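Local structure of leucine aminopeptidase 1 (Caenorhabditis elegans, 2HC9) at residues A[367-373]-A[457-461]; A[94-98]-A[127-132]. The protein catalyses the zinc-dependent release of N-terminal amino acids, preferably leucine, from peptides, and probably acts as a digestive enzyme. The protein carries 1 engineered substitution. One frame throughout, in Å; residues are numbered along the deposited sequence.

Both contacts belong to one subunit of a six-chain assembly, and they come in series: the 94-98/127-132 pair of contact 2 is complete long before contact 1 opens at residue 367. Contact 2 joins the ends of helices 90-97 and 120-128 beside the six-stranded mixed sheet of the N-terminal domain. Contact 1 sits in the M17 catalytic domain, where helix 367-371 meets the loop leaving strand 452-457, a strand of the sheet that also carries 356-361 and 376-380. The centres of contact 1 and contact 2 lie 20 Å apart; the nearest atoms of contact 1 and contact 2 are about 7 Å apart, without touching. Arg129 of contact 2 nevertheless reaches Asp398 and Thr469 of the catalytic part, tying the two domains together.

Contact 1 (A[367-373]-A[457-461])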
loop_
_atom_site.group_PDB
_atom_site.type_symbol
_atom_site.label_atom_id
_atom_site.label_comp_id
_atom_site.label_asym_id
_atom_site.label_seq_id
_atom_site.Cartn_x
_atom_site.Cartn_y
_atom_site.Cartn_z
ATOM N N GLN A 367 -14.399 -3.863 15.910
ATOM C CA GLN A 367 -15.760 -4.000 16.476
ATOM C C GLN A 367 -16.881 -3.901 15.407
ATOM O O GLN A 367 -17.829 -4.669 15.450
ATOM C CB GLN A 367 -15.947 -3.028 17.671
ATOM C CG GLN A 367 -17.403 -2.865 18.174
ATOM C CD GLN A 367 -18.175 -1.855 17.332
ATOM O OE1 GLN A 367 -17.713 -0.728 17.116
ATOM N NE2 GLN A 367 -19.331 -2.265 16.823
ATOM N N ALA A 368 -16.744 -2.977 14.445
ATOM C CA ALA A 368 -17.728 -2.795 13.362
ATOM C C ALA A 368 -17.875 -4.070 12.500
ATOM O O ALA A 368 -18.941 -4.323 11.923
ATOM C CB ALA A 368 -17.335 -1.613 12.487
ATOM N N TRP A 369 -16.798 -4.858 12.400
ATOM C CA TRP A 369 -16.862 -6.115 11.618
ATOM C C TRP A 369 -17.561 -7.243 12.394
ATOM O O TRP A 369 -17.947 -8.268 11.825
ATOM C CB TRP A 369 -15.456 -6.542 11.154
ATOM C CG TRP A 369 -14.821 -5.543 10.206
ATOM C CD1 TRP A 369 -14.585 -4.202 10.444
ATOM C CD2 TRP A 369 -14.328 -5.801 8.890
ATOM N NE1 TRP A 369 -13.993 -3.625 9.347
ATOM C CE2 TRP A 369 -13.829 -4.583 8.378
ATOM C CE3 TRP A 369 -14.260 -6.936 8.098
ATOM C CZ2 TRP A 369 -13.257 -4.484 7.112
ATOM C CZ3 TRP A 369 -13.704 -6.831 6.821
ATOM C CH2 TRP A 369 -13.212 -5.616 6.345
ATOM N N LEU A 370 -17.709 -7.055 13.698
ATOM C CA LEU A 370 -18.397 -8.025 14.525
ATOM C C LEU A 370 -19.880 -7.669 14.693
ATOM O O LEU A 370 -20.765 -8.501 14.438
ATOM C CB LEU A 370 -17.685 -8.159 15.876
ATOM C CG LEU A 370 -18.106 -9.333 16.783
ATOM C CD1 LEU A 370 -16.933 -9.691 17.727
ATOM C CD2 LEU A 370 -19.348 -8.942 17.619
ATOM N N SER A 371 -20.157 -6.440 15.147
ATOM C CA SER A 371 -21.524 -6.050 15.511
ATOM C C SER A 371 -22.077 -4.903 14.669
ATOM O O SER A 371 -23.202 -4.458 14.899
ATOM C CB SER A 371 -21.602 -5.696 17.009
ATOM O OG SER A 371 -20.830 -4.541 17.330
ATOM N N GLY A 372 -21.306 -4.433 13.686
ATOM C CA GLY A 372 -21.779 -3.337 12.839
ATOM C C GLY A 372 -21.695 -1.993 13.564
ATOM O O GLY A 372 -21.021 -1.872 14.596
ATOM N N ARG A 373 -22.379 -0.986 13.031
ATOM C CA ARG A 373 -22.147 0.396 13.489
ATOM C C ARG A 373 -23.188 0.910 14.476
ATOM O O ARG A 373 -23.013 1.984 15.050
ATOM C CB ARG A 373 -21.997 1.355 12.300
ATOM C CG ARG A 373 -20.812 0.976 11.411
ATOM C CD ARG A 373 -20.444 2.046 10.407
ATOM N NE ARG A 373 -19.224 1.622 9.705
ATOM C CZ ARG A 373 -17.989 1.612 10.228
ATOM N NH1 ARG A 373 -17.749 2.049 11.461
ATOM N NH2 ARG A 373 -16.969 1.174 9.508
ATOM N N ASP A 457 -17.632 -2.793 23.773
ATOM C CA ASP A 457 -16.877 -2.017 22.776
ATOM C C ASP A 457 -17.861 -1.215 21.916
ATOM O O ASP A 457 -18.721 -1.779 21.214
ATOM C CB ASP A 457 -16.071 -3.000 21.901
ATOM C CG ASP A 457 -15.029 -2.322 20.993
ATOM O OD1 ASP A 457 -15.057 -1.099 20.726
ATOM O OD2 ASP A 457 -14.139 -3.062 20.515
ATOM N N ILE A 458 -17.715 0.104 21.971
ATOM C CA ILE A 458 -18.706 1.008 21.379
ATOM C C ILE A 458 -18.071 1.922 20.315
ATOM O O ILE A 458 -18.622 2.980 19.984
ATOM C CB ILE A 458 -19.428 1.862 22.468
ATOM C CG1 ILE A 458 -18.421 2.772 23.221
ATOM C CG2 ILE A 458 -20.154 0.945 23.458
ATOM C CD1 ILE A 458 -19.101 3.935 24.025
ATOM N N ALA A 459 -16.936 1.503 19.750
ATOM C CA ALA A 459 -16.204 2.370 18.820
ATOM C C ALA A 459 -17.106 2.975 17.748
ATOM O O ALA A 459 -17.112 4.194 17.540
ATOM C CB ALA A 459 -15.052 1.589 18.184
ATOM N N ALA A 460 -17.862 2.137 17.047
ATOM C CA ALA A 460 -18.713 2.649 15.961
ATOM C C ALA A 460 -20.045 3.253 16.444
ATOM O O ALA A 460 -20.432 4.321 15.955
ATOM C CB ALA A 460 -18.949 1.559 14.867
ATOM N N PRO A 461 -20.792 2.555 17.344
ATOM C CA PRO A 461 -22.090 3.165 17.749
ATOM C C PRO A 461 -22.009 4.471 18.519
ATOM O O PRO A 461 -23.033 5.147 18.663
ATOM C CB PRO A 461 -22.764 2.097 18.632
ATOM C CG PRO A 461 -21.714 1.111 18.960
ATOM C CD PRO A 461 -20.611 1.209 17.916
#
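The side-chain amide of Gln367 reaches from helix 367-371 to the loop after strand 452-457, where its OE1 accepts a hydrogen bond from Ala460 N at 2.9 Å. The bond is nearly straight, 163° at the hydrogen, with the donor tilted out of the carbonyl plane. The other end of the amide turns back on its own segment: Gln367 NE2 gives one hydrogen to Ser371 OG, in the amide plane, and the other to Gly372 O, each at 2.8 Å. Three bonds thus fix the rotation of the amide. The Gln367 chain bends at chi2 (-83°), and Gln367 CB lies 3.4 Å from Asp457 OD2, with the amide and carboxylate planes 64° apart.

This is the C-terminal end of strand 452-457 in the sheet of the M17 catalytic domain, with the Ala459 side chain about 8 Å from a bound zinc ion. Asp457 OD2 bonds Thr364 OG1 and OD1 bonds Leu363 N, in the loop before helix 367-371; both residues line the bicarbonate pocket.

Beyond Gly372, which leaves the helix with positive phi, Arg373 runs alongside Ala460 and also packs on Met429 of a neighbouring subunit. Arg373 NH1 comes to 3.6 Å from Ala460 CB, while Ala368 CB lies over one guanidinium face toward the rim. Arg373 O takes a CA-H...O contact from Pro461 CA at 3.1 Å.

Contact 2 (A[94-98]-A[127-132]); sequences YKELK and IARTFC. With SO4 (sulfate ion), chain E.
Lys98 and Thr130 bring the two backbones to 5.3 Å between their CA atoms, where a type I turn from Ala128 to Phe131 carries the chain on from helix 120-128. Two helix ends meet here beside the mixed sheet of the N-terminal domain, which belongs by family to the macro clan, and Phe111 of strand 108-114 touches both Leu97 and Ile127.

Thr130 packs against Tyr94, Leu97 and Lys98. Its methyl CG2 lies obliquely against the Tyr94 ring, 3.7 Å from Tyr94 CD1, and also meets the Leu97 side chain, which crosses Thr130 at about a right angle. Leu97 CD2 touches both Thr130 OG1, at 3.4 Å, and Ile127, 4.0 Å from Ile127 CG2. With chi1 at 68°, Thr130 OG1 turns back and spends its proton on Ile127 O, in the carbonyl plane at 2.7 Å. Two donors grip that oxygen, Thr130 OG1 and Thr130 N.

Arg129 brings its CB to the Tyr94 ring obliquely, 3.7 Å from Tyr94 CE1, and its extended chain carries the guanidinium away to a salt bridge with Asp398 and a bond to Thr469 O. Lys98 CB, from the same segment as Tyr94, lies over one face of the ring, offset toward its rim. At the ring edge Tyr94 OH donates to a water that in turn donates to Arg129 O, bridging the segments.

Lys98 slides past Thr130 in the opposite direction, bent at chi2 and chi4, and passes Cys132 SG with CE. A second water accepts from Lys98 NZ and lies within bonding distance of Thr130 O and, at longer range, Lys98 O. The sulfate, probably from the crystallisation liquor, is also held by Arg467; Lys98 NZ reaches its O3 at 3.0 Å and, more weakly, its O1 at 2.9 Å.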
loop_
_atom_site.group_PDB
_atom_site.type_symbol
_atom_site.label_atom_id
_atom_site.label_comp_id
_atom_site.label_asym_id
_atom_site.label_seq_id
_atom_site.Cartn_x
_atom_site.Cartn_y
_atom_site.Cartn_z
ATOM N N TYR A 94 -33.756 9.396 14.672
ATOM C CA TYR A 94 -32.490 10.086 14.462
ATOM C C TYR A 94 -32.191 10.283 12.980
ATOM O O TYR A 94 -31.810 11.372 12.568
ATOM C CB TYR A 94 -31.352 9.324 15.117
ATOM C CG TYR A 94 -30.023 10.066 15.083
ATOM C CD1 TYR A 94 -29.684 10.962 16.096
ATOM C CD2 TYR A 94 -29.113 9.871 14.043
ATOM C CE1 TYR A 94 -28.447 11.616 16.103
ATOM C CE2 TYR A 94 -27.873 10.550 14.012
ATOM C CZ TYR A 94 -27.545 11.406 15.050
ATOM O OH TYR A 94 -26.319 12.056 15.051
ATOM N N LYS A 95 -32.373 9.233 12.180
ATOM C CA LYS A 95 -32.096 9.328 10.738
ATOM C C LYS A 95 -32.867 10.459 10.039
ATOM O O LYS A 95 -32.329 11.167 9.179
ATOM C CB LYS A 95 -32.428 7.986 10.062
ATOM C CG LYS A 95 -32.150 7.973 8.564
ATOM C CD LYS A 95 -32.477 6.658 7.913
ATOM C CE LYS A 95 -33.979 6.417 7.877
ATOM N NZ LYS A 95 -34.336 5.317 8.821
ATOM N N GLU A 96 -34.140 10.610 10.398
ATOM C CA GLU A 96 -35.010 11.592 9.755
ATOM C C GLU A 96 -34.837 12.990 10.340
ATOM O O GLU A 96 -35.005 13.989 9.641
ATOM C CB GLU A 96 -36.490 11.170 9.888
ATOM C CG GLU A 96 -36.840 9.835 9.195
ATOM C CD GLU A 96 -36.527 9.781 7.693
ATOM O OE1 GLU A 96 -36.282 10.817 7.058
ATOM O OE2 GLU A 96 -36.566 8.661 7.134
ATOM N N LEU A 97 -34.503 13.050 11.624
ATOM C CA LEU A 97 -34.456 14.328 12.340
ATOM C C LEU A 97 -33.087 15.020 12.223
ATOM O O LEU A 97 -33.007 16.237 12.084
ATOM C CB LEU A 97 -34.837 14.128 13.809
ATOM C CG LEU A 97 -34.805 15.346 14.764
ATOM C CD1 LEU A 97 -35.717 16.491 14.281
ATOM C CD2 LEU A 97 -35.139 14.931 16.205
ATOM N N LYS A 98 -32.007 14.245 12.302
ATOM C CA LYS A 98 -30.660 14.840 12.312
ATOM C C LYS A 98 -30.413 15.820 11.168
ATOM O O LYS A 98 -29.787 16.856 11.394
ATOM C CB LYS A 98 -29.570 13.740 12.381
ATOM C CG LYS A 98 -28.151 14.232 12.597
ATOM C CD LYS A 98 -28.003 14.923 13.953
ATOM C CE LYS A 98 -26.633 15.580 14.074
ATOM N NZ LYS A 98 -26.657 16.869 13.379
ATOM N N ILE A 127 -34.259 11.987 19.961
ATOM C CA ILE A 127 -34.471 13.430 19.662
ATOM C C ILE A 127 -33.387 14.292 20.318
ATOM O O ILE A 127 -32.814 15.196 19.684
ATOM C CB ILE A 127 -35.884 13.909 20.121
ATOM C CG1 ILE A 127 -37.001 13.219 19.325
ATOM C CG2 ILE A 127 -36.018 15.439 20.029
ATOM C CD1 ILE A 127 -38.417 13.384 19.949
ATOM N N ALA A 128 -33.108 14.012 21.592
ATOM C CA ALA A 128 -32.084 14.736 22.339
ATOM C C ALA A 128 -30.733 14.732 21.622
ATOM O O ALA A 128 -30.051 15.755 21.585
ATOM C CB ALA A 128 -31.941 14.140 23.751
ATOM N N ARG A 129 -30.363 13.594 21.024
ATOM C CA ARG A 129 -29.031 13.439 20.372
ATOM C C ARG A 129 -28.845 14.440 19.228
ATOM O O ARG A 129 -27.706 14.716 18.832
ATOM C CB ARG A 129 -28.817 12.023 19.754
ATOM C CG ARG A 129 -29.079 10.808 20.648
ATOM C CD ARG A 129 -28.963 9.447 19.885
ATOM N NE ARG A 129 -29.614 8.320 20.597
ATOM C CZ ARG A 129 -29.134 7.781 21.725
ATOM N NH1 ARG A 129 -29.774 6.771 22.327
ATOM N NH2 ARG A 129 -28.012 8.258 22.270
ATOM N N THR A 130 -29.944 14.933 18.646
ATOM C CA THR A 130 -29.837 15.798 17.467
ATOM C C THR A 130 -29.600 17.259 17.856
ATOM O O THR A 130 -29.422 18.098 16.983
ATOM C CB THR A 130 -31.104 15.749 16.576
ATOM O OG1 THR A 130 -32.209 16.354 17.277
ATOM C CG2 THR A 130 -31.426 14.280 16.130
ATOM N N PHE A 131 -29.644 17.563 19.158
ATOM C CA PHE A 131 -29.352 18.920 19.637
ATOM C C PHE A 131 -27.907 19.024 20.093
ATOM O O PHE A 131 -27.595 18.867 21.285
ATOM C CB PHE A 131 -30.387 19.390 20.678
ATOM C CG PHE A 131 -31.728 19.677 20.037
ATOM C CD1 PHE A 131 -31.931 20.864 19.347
ATOM C CD2 PHE A 131 -32.702 18.707 20.001
ATOM C CE1 PHE A 131 -33.132 21.109 18.685
ATOM C CE2 PHE A 131 -33.918 18.936 19.344
ATOM C CZ PHE A 131 -34.130 20.132 18.689
ATOM N N CYS A 132 -27.016 19.190 19.114
ATOM C CA CYS A 132 -25.573 19.087 19.397
ATOM C C CYS A 132 -25.131 20.349 20.130
ATOM O O CYS A 132 -25.259 21.456 19.605
ATOM C CB CYS A 132 -24.787 18.931 18.079
ATOM S SG CYS A 132 -25.390 17.563 17.069
HETATM S S SO4 E . -24.649 19.738 13.040
HETATM O O1 SO4 E . -26.062 19.724 13.432
HETATM O O2 SO4 E . -23.941 20.805 13.751
HETATM O O3 SO4 E . -24.075 18.414 13.349
HETATM O O4 SO4 E . -24.485 20.006 11.611
HETATM O O HOH W 1 -25.775 13.137 17.449
HETATM O O HOH W 2 -29.054 18.146 14.323
#